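Local coordinates for protein 5-formyl-3-hydroxy-2-methylpyridine 4-carboxylate 5-dehydrogenase (Mesorhizobium japonicum MAFF 303099, PDB 4OM8) that oxidises 5-formyl-3-hydroxy-2-methylpyridine-4-carboxylate with NAD(+) during vitamin B6 degradation and can also reduce it with NADH to 4-pyridoxate, at residues Leu195-Glu203 / Leu252-Val262. Numbering follows the deposited sequence. Where two conformers were deposited one is given.
Sequences LREAVDLVE and LSNRDDVAPMV
R196, E197 and E203 of helix 187-203 bind the backbone of the loop 252-259 and the start of helix 260-267, within the helical C-terminal domain of the 3-hydroxyacyl-CoA dehydrogenase family. Three direct hydrogen bonds cross the contact. R196 NH1 lies 2.9 Å from R255 O; the bend at chi3 (62°) swings the guanidinium so that this oxygen lies at its edge, in plane, with S253 O and N254 CA over one face. R196 also bonds N254 and S253 of the second subunit, so an alanine here would probably leave R255 O, and N254 OD1 and S253 O of the second subunit, without this donor. E197 OE2 takes S253 N (2.9 Å) on its syn lone pair, and water 1 bridges the same oxygen to S253 O. S253 OG accepts from R255 N, closing an ST turn. Among charges, R255 NH1 pairs with D257 OD1 (2.9 Å), whereas E203 OE1 and R255 NH2 form only a long pair (3.7 Å), well out of the guanidinium plane; water 2 donates to D200 OD1 and E203 OE1 and accepts from R255 NE. Apolar packing sets V199 CG1 against A259 CB (3.6 Å). At the helix start following A259, M261 N meets E203 OE2 nearly along its C-O axis, at 2.7 Å, with an N-H...O angle of 169°.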
loop_
_atom_site.group_PDB
_atom_site.type_symbol
_atom_site.label_atom_id
_atom_site.label_comp_id
_atom_site.label_asym_id
_atom_site.label_seq_id
_atom_site.Cartn_x
_atom_site.Cartn_y
_atom_site.Cartn_z
ATOM N N LEU A 195 3.642 -4.929 7.641
ATOM C CA LEU A 195 5.054 -5.213 7.889
ATOM C C LEU A 195 5.252 -6.513 8.650
ATOM O O LEU A 195 6.187 -7.256 8.365
ATOM C CB LEU A 195 5.701 -4.063 8.670
ATOM C CG LEU A 195 5.859 -2.766 7.873
ATOM C CD1 LEU A 195 6.358 -1.656 8.774
ATOM C CD2 LEU A 195 6.828 -2.963 6.703
ATOM N N ARG A 196 4.381 -6.792 9.621
ATOM C CA ARG A 196 4.534 -8.019 10.398
ATOM C C ARG A 196 4.511 -9.248 9.486
ATOM O O ARG A 196 5.349 -10.156 9.610
ATOM C CB ARG A 196 3.443 -8.121 11.465
ATOM C CG ARG A 196 3.549 -9.397 12.319
ATOM C CD ARG A 196 2.601 -9.351 13.491
ATOM N NE ARG A 196 1.206 -9.278 13.084
ATOM C CZ ARG A 196 0.184 -9.528 13.899
ATOM N NH1 ARG A 196 0.426 -9.883 15.158
ATOM N NH2 ARG A 196 -1.073 -9.440 13.456
ATOM N N GLU A 197 3.588 -9.258 8.532
ATOM C CA GLU A 197 3.498 -10.397 7.608
ATOM C C GLU A 197 4.653 -10.396 6.605
ATOM O O GLU A 197 5.243 -11.442 6.331
ATOM C CB GLU A 197 2.150 -10.385 6.876
ATOM C CG GLU A 197 1.909 -11.600 5.979
ATOM C CD GLU A 197 1.867 -12.911 6.738
ATOM O OE1 GLU A 197 2.268 -13.936 6.157
ATOM O OE2 GLU A 197 1.439 -12.940 7.914
ATOM N N ALA A 198 4.988 -9.217 6.077
ATOM C CA ALA A 198 6.081 -9.129 5.109
ATOM C C ALA A 198 7.401 -9.588 5.727
ATOM O O ALA A 198 8.144 -10.356 5.120
ATOM C CB ALA A 198 6.212 -7.710 4.577
ATOM N N VAL A 199 7.681 -9.122 6.939
ATOM C CA VAL A 199 8.907 -9.511 7.622
ATOM C C VAL A 199 8.903 -11.026 7.872
ATOM O O VAL A 199 9.919 -11.692 7.677
ATOM C CB VAL A 199 9.067 -8.738 8.940
ATOM C CG1 VAL A 199 10.121 -9.402 9.858
ATOM C CG2 VAL A 199 9.430 -7.278 8.636
ATOM N N ASP A 200 7.757 -11.573 8.282
ATOM C CA ASP A 200 7.675 -13.012 8.542
ATOM C C ASP A 200 7.993 -13.826 7.287
ATOM O O ASP A 200 8.731 -14.813 7.338
ATOM C CB ASP A 200 6.292 -13.398 9.080
ATOM C CG ASP A 200 6.299 -14.774 9.725
ATOM O OD1 ASP A 200 7.122 -14.992 10.647
ATOM O OD2 ASP A 200 5.510 -15.642 9.302
ATOM N N LEU A 201 7.490 -13.381 6.143
ATOM C CA LEU A 201 7.698 -14.135 4.921
ATOM C C LEU A 201 9.158 -14.100 4.471
ATOM O O LEU A 201 9.690 -15.105 3.965
ATOM C CB LEU A 201 6.778 -13.602 3.822
ATOM C CG LEU A 201 5.292 -13.876 4.092
ATOM C CD1 LEU A 201 4.413 -13.069 3.158
ATOM C CD2 LEU A 201 4.979 -15.351 3.952
ATOM N N VAL A 202 9.816 -12.956 4.648
ATOM C CA VAL A 202 11.231 -12.833 4.306
ATOM C C VAL A 202 12.041 -13.693 5.268
ATOM O O VAL A 202 12.890 -14.485 4.861
ATOM C CB VAL A 202 11.692 -11.375 4.360
ATOM C CG1 VAL A 202 13.219 -11.279 4.296
ATOM C CG2 VAL A 202 11.032 -10.575 3.227
ATOM N N GLU A 203 11.728 -13.563 6.547
ATOM C CA GLU A 203 12.445 -14.264 7.608
ATOM C C GLU A 203 12.421 -15.780 7.455
ATOM O O GLU A 203 13.433 -16.444 7.704
ATOM C CB GLU A 203 11.840 -13.847 8.945
ATOM C CG GLU A 203 12.405 -14.475 10.163
ATOM C CD GLU A 203 11.845 -13.802 11.388
ATOM O OE1 GLU A 203 10.740 -14.172 11.821
ATOM O OE2 GLU A 203 12.490 -12.868 11.875
ATOM N N LEU A 252 -2.264 -16.463 8.805
ATOM C CA LEU A 252 -1.376 -15.298 8.882
ATOM C C LEU A 252 -0.495 -15.309 10.133
ATOM O O LEU A 252 -0.864 -15.893 11.159
ATOM C CB LEU A 252 -2.206 -14.019 8.863
ATOM C CG LEU A 252 -2.971 -13.761 7.566
ATOM C CD1 LEU A 252 -3.820 -12.509 7.716
ATOM C CD2 LEU A 252 -2.001 -13.643 6.387
ATOM N N SER A 253 0.669 -14.663 10.057
ATOM C CA SER A 253 1.480 -14.480 11.257
ATOM C C SER A 253 0.726 -13.674 12.310
ATOM O O SER A 253 0.078 -12.674 12.003
ATOM C CB SER A 253 2.797 -13.779 10.921
ATOM O OG SER A 253 3.514 -13.452 12.103
ATOM N N ASN A 254 0.827 -14.117 13.559
ATOM C CA ASN A 254 0.254 -13.388 14.678
ATOM C C ASN A 254 1.337 -13.003 15.674
ATOM O O ASN A 254 1.068 -12.897 16.881
ATOM C CB ASN A 254 -0.828 -14.217 15.367
ATOM C CG ASN A 254 -1.990 -14.523 14.446
ATOM O OD1 ASN A 254 -2.386 -13.691 13.633
ATOM N ND2 ASN A 254 -2.541 -15.732 14.566
ATOM N N ARG A 255 2.549 -12.770 15.161
ATOM C CA ARG A 255 3.712 -12.507 16.018
ATOM C C ARG A 255 3.429 -11.417 17.051
ATOM O O ARG A 255 2.841 -10.380 16.739
ATOM C CB ARG A 255 4.937 -12.124 15.179
ATOM C CG ARG A 255 6.148 -11.768 16.055
ATOM C CD ARG A 255 7.463 -11.697 15.287
ATOM N NE ARG A 255 7.881 -12.987 14.742
ATOM C CZ ARG A 255 8.514 -13.933 15.434
ATOM N NH1 ARG A 255 8.799 -13.768 16.730
ATOM N NH2 ARG A 255 8.854 -15.066 14.831
ATOM N N ASP A 256 3.840 -11.677 18.289
ATOM C CA ASP A 256 3.539 -10.806 19.419
ATOM C C ASP A 256 4.721 -9.967 19.896
ATOM O O ASP A 256 4.596 -9.240 20.877
ATOM C CB ASP A 256 3.030 -11.653 20.600
ATOM C CG ASP A 256 4.017 -12.746 21.016
ATOM O OD1 ASP A 256 5.206 -12.689 20.652
ATOM O OD2 ASP A 256 3.595 -13.693 21.720
ATOM N N ASP A 257 5.863 -10.080 19.221
ATOM C CA ASP A 257 7.115 -9.484 19.711
ATOM C C ASP A 257 8.005 -9.107 18.533
ATOM O O ASP A 257 7.522 -9.043 17.402
ATOM C CB ASP A 257 7.846 -10.452 20.651
ATOM C CG ASP A 257 8.159 -11.790 19.997
ATOM O OD1 ASP A 257 7.952 -11.938 18.779
ATOM O OD2 ASP A 257 8.631 -12.705 20.708
ATOM N N VAL A 258 9.293 -8.868 18.780
ATOM C CA VAL A 258 10.194 -8.468 17.702
ATOM C C VAL A 258 10.637 -9.702 16.921
ATOM O O VAL A 258 10.976 -10.728 17.507
ATOM C CB VAL A 258 11.430 -7.706 18.229
ATOM C CG1 VAL A 258 12.287 -7.199 17.065
ATOM C CG2 VAL A 258 10.999 -6.553 19.091
ATOM N N ALA A 259 10.593 -9.608 15.597
ATOM C CA ALA A 259 11.015 -10.704 14.731
ATOM C C ALA A 259 12.500 -10.981 14.895
ATOM O O ALA A 259 13.299 -10.045 14.993
ATOM C CB ALA A 259 10.703 -10.376 13.279
ATOM N N PRO A 260 12.882 -12.267 14.930
ATOM C CA PRO A 260 14.298 -12.632 15.057
ATOM C C PRO A 260 15.232 -11.936 14.060
ATOM O O PRO A 260 16.329 -11.525 14.453
ATOM C CB PRO A 260 14.281 -14.138 14.812
ATOM C CG PRO A 260 12.953 -14.570 15.358
ATOM C CD PRO A 260 11.991 -13.435 15.057
ATOM N N MET A 261 14.808 -11.798 12.809
ATOM C CA MET A 261 15.640 -11.165 11.794
ATOM C C MET A 261 15.881 -9.693 12.131
ATOM O O MET A 261 16.959 -9.154 11.886
ATOM C CB MET A 261 14.989 -11.297 10.415
ATOM C CG MET A 261 15.705 -10.549 9.304
ATOM S SD MET A 261 14.912 -10.784 7.692
ATOM C CE MET A 261 13.268 -10.155 7.961
ATOM N N VAL A 262 14.876 -9.043 12.703
ATOM C CA VAL A 262 15.031 -7.644 13.096
ATOM C C VAL A 262 15.982 -7.530 14.298
ATOM O O VAL A 262 16.806 -6.613 14.350
ATOM C CB VAL A 262 13.654 -7.002 13.423
ATOM C CG1 VAL A 262 13.795 -5.614 14.055
ATOM C CG2 VAL A 262 12.817 -6.909 12.159
HETATM O O HOH W 1 0.040 -11.311 9.631
HETATM O O HOH W 2 8.346 -12.912 11.895
#